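Local coordinates for protein 1,4-dihydroxy-6-naphtoate synthase (Archaeoglobus fulgidus, PDB 1ZBM) that probably converts cyclic dehypoxanthine futalosine into 1,4-dihydroxy-6-naphthoate, a step in the biosynthesis of menaquinone, at residues I12-T17 with Y59-I64; V94-I99 with L141-D146. One frame throughout, in Å; residues are numbered along the deposited sequence.

Contact 1. Residues I12-T17 with Y59-I64; sequences IRVAHT and YEVTAI
Two neighbouring parallel strands, 12-16 and 61-64, pair here inside a mixed five-stranded sheet, in a largely buried part of the fold; their short axes diverge by only 13°. Val14 faces Val61 and Ala15 faces Thr62, and the amides interlock as parallel strands require: Val61 N donates to Arg13 O, Ala15 N to Val61 O at 2.9 Å, and Ala63 N to Ala15 O at 3.0 Å. Valine suits such a place, since its branched CB favours extended backbone and its methyls fill the sheet's face: Val14 CG2 lies 4.2 Å from Val61 CB. On the other face, Ala15 is small enough to let the Tyr59 ring lie beside the strand; its CB sits over the ring face, 3.5 Å from Tyr59 CD2, a CH-pi contact. The hydroxyl end of this tyrosine is hydrogen-bonded to Glu45 and Lys53.

At the start of the ladder a side chain replaces a backbone acceptor. Glu60 folds back at chi2 (84°), which carries OE1 to Arg13 N at 2.8 Å; the amide meets the oxygen from above the carboxylate plane. The methylene CG of Glu60 meanwhile rests 3.7 Å from Ile12 CG2. Arg13 turns at chi3 (-66°) and brings its guanidinium against the edge of the Tyr59 ring, CD1 lying over the guanidinium centre with NE 3.7 Å from that CD1. An alanine in place of Arg13 would probably deprive this ring edge of the guanidinium face and leave Glu60 only its long, weak pairing with Arg189. Strand 39-44 flanks 12-16, while antiparallel 181-189 and then 76-86 follow 61-65: the 2-1-3-5-4 order of type II periplasmic-binding-protein-like domains.

Contact 2. Residues V94-I99 with L141-D146; sequences VAKSEI and LDEEVD
Lys96, just past the end of strand 92-95, reaches across to a helix terminus closed by a Schellman motif, in which Glu143, with positive phi, is the C-prime residue: Glu144 N returns to Ala139 O and Glu143 N to Val140 O. The contact thus joins a strand end to the turn between helix 136-141 and strand 147-150, where the adjacent antiparallel strands 92-95 and 147-150 respectively end and begin within one five-stranded sheet.

The charged interaction is a salt bridge, Lys96 NZ to Glu143 OE1 at 2.9 Å, made on the anti lone pair of that oxygen. Glutamate has the length for it: its chain runs extended beyond CG, crossing the lysine at about a right angle, and the aliphatic parts meet too, Lys96 CD lying 3.5 Å from Glu143 CG. The same ammonium also donates to Leu141 O at 3.0 Å, tilted 25° from the carbonyl plane. Lysine fits because a bend at chi3 (68°) brings its end to both acceptors, and because carbonyls at the C-terminal end of a helix carry partial negative charge that would favour a cation. On this exposed surface the pair is probably softened by solvent.

Van der Waals contact is slight: two methyl groups rest against the polar oxygen Asp146 O. Ala95 CB comes within 3.6 Å of this oxygen, and so does Ile99 CD1. Ala95 and Ile99 also lean on Val166 of strand 164-168. The carboxylate of Asp146 turns to another strand, where OD1 accepts from Arg105 N.

The backbones themselves are linked through a water: one molecule accepts from Lys96 N at 2.8 Å and donates to Asp146 O at 2.8 Å.

How the contacts relate
Contact 1 belongs to the core and contact 2 to the surface, and they lie on opposite sides of the chain's centre, their own centres about 35 Å apart. They share no element: each belongs to a different five-stranded sheet, as in the two-lobed binding-protein fold. Their chemistry follows from place. Inside the sheet, 12-17 and 59-64 are joined mainly by a regular backbone ladder, with Arg13 and Glu60 at its partly exposed start. Between 94-99 and 141-146 no direct backbone-to-backbone bond forms; a long side chain and a water span the gap instead, and about half as much surface is buried, 248 against 513 Å².

Contact 1. Residues I12-T17 with Y59-I64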
loop_
_atom_site.group_PDB
_atom_site.type_symbol
_atom_site.label_atom_id
_atom_site.label_comp_id
_atom_site.label_asym_id
_atom_site.label_seq_id
_atom_site.Cartn_x
_atom_site.Cartn_y
_atom_site.Cartn_z
ATOM N N ILE A 12 -12.103 0.271 -19.389
ATOM C CA ILE A 12 -10.934 0.764 -18.655
ATOM C C ILE A 12 -10.042 -0.298 -18.033
ATOM O O ILE A 12 -10.440 -1.455 -17.869
ATOM C CB ILE A 12 -11.345 1.721 -17.511
ATOM C CG1 ILE A 12 -12.158 0.960 -16.462
ATOM C CG2 ILE A 12 -12.148 2.881 -18.068
ATOM C CD1 ILE A 12 -12.519 1.788 -15.232
ATOM N N ARG A 13 -8.821 0.108 -17.687
ATOM C CA ARG A 13 -7.869 -0.803 -17.052
ATOM C C ARG A 13 -7.707 -0.431 -15.588
ATOM O O ARG A 13 -7.477 0.726 -15.247
ATOM C CB ARG A 13 -6.514 -0.770 -17.778
ATOM C CG ARG A 13 -6.579 -1.357 -19.186
ATOM C CD ARG A 13 -5.195 -1.555 -19.787
ATOM N NE ARG A 13 -4.497 -0.300 -20.036
ATOM C CZ ARG A 13 -3.256 -0.224 -20.507
ATOM N NH1 ARG A 13 -2.682 0.958 -20.709
ATOM N NH2 ARG A 13 -2.585 -1.336 -20.770
ATOM N N VAL A 14 -7.863 -1.429 -14.727
ATOM C CA VAL A 14 -7.750 -1.242 -13.288
ATOM C C VAL A 14 -6.603 -2.107 -12.795
ATOM O O VAL A 14 -6.660 -3.340 -12.849
ATOM C CB VAL A 14 -9.077 -1.632 -12.578
ATOM C CG1 VAL A 14 -8.975 -1.393 -11.074
ATOM C CG2 VAL A 14 -10.219 -0.809 -13.163
ATOM N N ALA A 15 -5.551 -1.441 -12.339
ATOM C CA ALA A 15 -4.364 -2.116 -11.864
ATOM C C ALA A 15 -4.227 -2.081 -10.359
ATOM O O ALA A 15 -4.439 -1.053 -9.709
ATOM C CB ALA A 15 -3.119 -1.494 -12.505
ATOM N N HIS A 16 -3.875 -3.235 -9.818
ATOM C CA HIS A 16 -3.659 -3.378 -8.403
ATOM C C HIS A 16 -2.581 -4.430 -8.162
ATOM O O HIS A 16 -1.976 -4.938 -9.116
ATOM C CB HIS A 16 -4.965 -3.687 -7.653
ATOM C CG HIS A 16 -5.899 -4.606 -8.373
ATOM N ND1 HIS A 16 -6.194 -5.872 -7.909
ATOM C CD2 HIS A 16 -6.664 -4.418 -9.470
ATOM C CE1 HIS A 16 -7.105 -6.418 -8.693
ATOM N NE2 HIS A 16 -7.408 -5.559 -9.648
ATOM N N THR A 17 -2.354 -4.759 -6.898
ATOM C CA THR A 17 -1.272 -5.657 -6.515
ATOM C C THR A 17 -1.532 -7.105 -6.125
ATOM O O THR A 17 -2.607 -7.452 -5.649
ATOM C CB THR A 17 -0.485 -5.019 -5.366
ATOM O OG1 THR A 17 -1.340 -4.875 -4.219
ATOM C CG2 THR A 17 0.024 -3.656 -5.786
ATOM N N TYR A 59 -2.519 3.446 -16.753
ATOM C CA TYR A 59 -3.865 2.941 -16.517
ATOM C C TYR A 59 -4.865 4.017 -16.104
ATOM O O TYR A 59 -4.487 5.091 -15.634
ATOM C CB TYR A 59 -3.821 1.844 -15.450
ATOM C CG TYR A 59 -2.737 0.821 -15.685
ATOM C CD1 TYR A 59 -2.774 -0.033 -16.788
ATOM C CD2 TYR A 59 -1.664 0.710 -14.809
ATOM C CE1 TYR A 59 -1.763 -0.970 -17.007
ATOM C CE2 TYR A 59 -0.656 -0.217 -15.016
ATOM C CZ TYR A 59 -0.703 -1.053 -16.109
ATOM O OH TYR A 59 0.310 -1.967 -16.304
ATOM N N GLU A 60 -6.145 3.720 -16.303
ATOM C CA GLU A 60 -7.205 4.640 -15.922
ATOM C C GLU A 60 -7.292 4.696 -14.404
ATOM O O GLU A 60 -7.478 5.762 -13.828
ATOM C CB GLU A 60 -8.555 4.180 -16.474
ATOM C CG GLU A 60 -8.805 4.528 -17.921
ATOM C CD GLU A 60 -8.201 3.542 -18.902
ATOM O OE1 GLU A 60 -7.677 2.486 -18.474
ATOM O OE2 GLU A 60 -8.269 3.830 -20.116
ATOM N N VAL A 61 -7.171 3.537 -13.764
ATOM C CA VAL A 61 -7.227 3.447 -12.303
ATOM C C VAL A 61 -6.104 2.529 -11.823
ATOM O O VAL A 61 -6.004 1.383 -12.259
ATOM C CB VAL A 61 -8.568 2.842 -11.809
ATOM C CG1 VAL A 61 -8.572 2.788 -10.284
ATOM C CG2 VAL A 61 -9.750 3.665 -12.309
ATOM N N THR A 62 -5.267 3.019 -10.920
ATOM C CA THR A 62 -4.174 2.203 -10.418
ATOM C C THR A 62 -3.892 2.409 -8.940
ATOM O O THR A 62 -4.033 3.518 -8.433
ATOM C CB THR A 62 -2.861 2.490 -11.189
ATOM O OG1 THR A 62 -1.790 1.730 -10.615
ATOM C CG2 THR A 62 -2.507 3.962 -11.108
ATOM N N ALA A 63 -3.511 1.343 -8.238
ATOM C CA ALA A 63 -3.161 1.485 -6.828
ATOM C C ALA A 63 -1.835 2.233 -6.902
ATOM O O ALA A 63 -1.185 2.235 -7.947
ATOM C CB ALA A 63 -2.960 0.117 -6.178
ATOM N N ILE A 64 -1.431 2.867 -5.811
ATOM C CA ILE A 64 -0.178 3.612 -5.809
ATOM C C ILE A 64 0.141 4.148 -4.422
ATOM O O ILE A 64 -0.740 4.644 -3.723
ATOM C CB ILE A 64 -0.237 4.803 -6.786
ATOM C CG1 ILE A 64 1.133 5.472 -6.878
ATOM C CG2 ILE A 64 -1.245 5.830 -6.294
ATOM C CD1 ILE A 64 1.180 6.619 -7.852
#

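Contact 2. Residues V94-I99 with L141-D146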
loop_
_atom_site.group_PDB
_atom_site.type_symbol
_atom_site.label_atom_id
_atom_site.label_comp_id
_atom_site.label_asym_id
_atom_site.label_seq_id
_atom_site.Cartn_x
_atom_site.Cartn_y
_atom_site.Cartn_z
ATOM N N VAL A 94 13.326 -4.442 10.138
ATOM C CA VAL A 94 13.691 -5.555 10.997
ATOM C C VAL A 94 15.157 -5.937 10.831
ATOM O O VAL A 94 15.763 -5.658 9.791
ATOM C CB VAL A 94 12.843 -6.798 10.672
ATOM C CG1 VAL A 94 13.236 -7.349 9.300
ATOM C CG2 VAL A 94 13.044 -7.846 11.733
ATOM N N ALA A 95 15.714 -6.591 11.851
ATOM C CA ALA A 95 17.117 -7.020 11.830
ATOM C C ALA A 95 17.337 -8.256 12.704
ATOM O O ALA A 95 16.485 -8.603 13.512
ATOM C CB ALA A 95 18.019 -5.880 12.297
ATOM N N LYS A 96 18.474 -8.927 12.539
ATOM C CA LYS A 96 18.736 -10.127 13.324
ATOM C C LYS A 96 18.888 -9.795 14.812
ATOM O O LYS A 96 18.662 -10.646 15.675
ATOM C CB LYS A 96 19.971 -10.854 12.785
ATOM C CG LYS A 96 19.863 -11.177 11.294
ATOM C CD LYS A 96 21.049 -11.990 10.771
ATOM C CE LYS A 96 21.048 -13.398 11.349
ATOM N NZ LYS A 96 22.050 -14.280 10.704
ATOM N N SER A 97 19.255 -8.550 15.107
ATOM C CA SER A 97 19.403 -8.092 16.488
ATOM C C SER A 97 19.182 -6.578 16.537
ATOM O O SER A 97 19.005 -5.939 15.501
ATOM C CB SER A 97 20.799 -8.424 17.023
ATOM O OG SER A 97 21.790 -7.603 16.429
ATOM N N GLU A 98 19.199 -6.001 17.733
ATOM C CA GLU A 98 18.996 -4.564 17.880
ATOM C C GLU A 98 20.190 -3.762 17.376
ATOM O O GLU A 98 21.325 -4.007 17.775
ATOM C CB GLU A 98 18.736 -4.209 19.348
ATOM C CG GLU A 98 17.260 -4.058 19.709
ATOM C CD GLU A 98 16.495 -5.366 19.659
ATOM O OE1 GLU A 98 15.243 -5.334 19.734
ATOM O OE2 GLU A 98 17.143 -6.430 19.555
ATOM N N ILE A 99 19.927 -2.815 16.484
ATOM C CA ILE A 99 20.970 -1.949 15.936
ATOM C C ILE A 99 20.409 -0.539 15.861
ATOM O O ILE A 99 19.232 -0.335 16.133
ATOM C CB ILE A 99 21.415 -2.395 14.521
ATOM C CG1 ILE A 99 20.202 -2.779 13.673
ATOM C CG2 ILE A 99 22.388 -3.555 14.626
ATOM C CD1 ILE A 99 20.569 -3.293 12.298
ATOM N N LEU A 141 18.343 -12.384 6.941
ATOM C CA LEU A 141 18.725 -13.618 7.619
ATOM C C LEU A 141 20.111 -14.073 7.182
ATOM O O LEU A 141 20.883 -14.576 7.991
ATOM C CB LEU A 141 17.704 -14.726 7.318
ATOM C CG LEU A 141 16.301 -14.641 7.961
ATOM C CD1 LEU A 141 15.401 -15.765 7.426
ATOM C CD2 LEU A 141 16.437 -14.755 9.466
ATOM N N ASP A 142 20.428 -13.900 5.903
ATOM C CA ASP A 142 21.737 -14.314 5.407
ATOM C C ASP A 142 22.775 -13.186 5.496
ATOM O O ASP A 142 23.843 -13.269 4.893
ATOM C CB ASP A 142 21.628 -14.835 3.964
ATOM C CG ASP A 142 20.986 -16.221 3.879
ATOM O OD1 ASP A 142 20.636 -16.796 4.934
ATOM O OD2 ASP A 142 20.838 -16.743 2.748
ATOM N N GLU A 143 22.447 -12.136 6.245
ATOM C CA GLU A 143 23.343 -10.996 6.464
ATOM C C GLU A 143 23.909 -10.357 5.199
ATOM O O GLU A 143 25.067 -9.937 5.146
ATOM C CB GLU A 143 24.470 -11.417 7.418
ATOM C CG GLU A 143 23.927 -12.045 8.706
ATOM C CD GLU A 143 24.988 -12.305 9.786
ATOM O OE1 GLU A 143 24.650 -12.963 10.788
ATOM O OE2 GLU A 143 26.135 -11.845 9.635
ATOM N N GLU A 144 23.066 -10.285 4.178
ATOM C CA GLU A 144 23.428 -9.679 2.907
ATOM C C GLU A 144 23.338 -8.165 3.129
ATOM O O GLU A 144 23.999 -7.374 2.453
ATOM C CB GLU A 144 22.419 -10.132 1.869
ATOM C CG GLU A 144 22.704 -9.754 0.442
ATOM C CD GLU A 144 21.657 -10.345 -0.482
ATOM O OE1 GLU A 144 21.482 -11.588 -0.439
ATOM O OE2 GLU A 144 21.011 -9.574 -1.233
ATOM N N VAL A 145 22.511 -7.788 4.101
ATOM C CA VAL A 145 22.312 -6.402 4.473
ATOM C C VAL A 145 22.209 -6.321 6.002
ATOM O O VAL A 145 22.212 -7.350 6.683
ATOM C CB VAL A 145 21.025 -5.832 3.821
ATOM C CG1 VAL A 145 21.162 -5.852 2.300
ATOM C CG2 VAL A 145 19.805 -6.663 4.240
ATOM N N ASP A 146 22.139 -5.117 6.558
ATOM C CA ASP A 146 22.018 -5.001 8.011
ATOM C C ASP A 146 20.563 -5.059 8.435
ATOM O O ASP A 146 20.239 -5.569 9.509
ATOM C CB ASP A 146 22.622 -3.688 8.513
ATOM C CG ASP A 146 24.102 -3.563 8.183
ATOM O OD1 ASP A 146 24.430 -3.022 7.109
ATOM O OD2 ASP A 146 24.928 -4.018 8.999
HETATM O O HOH W 1 20.486 -7.894 10.963
#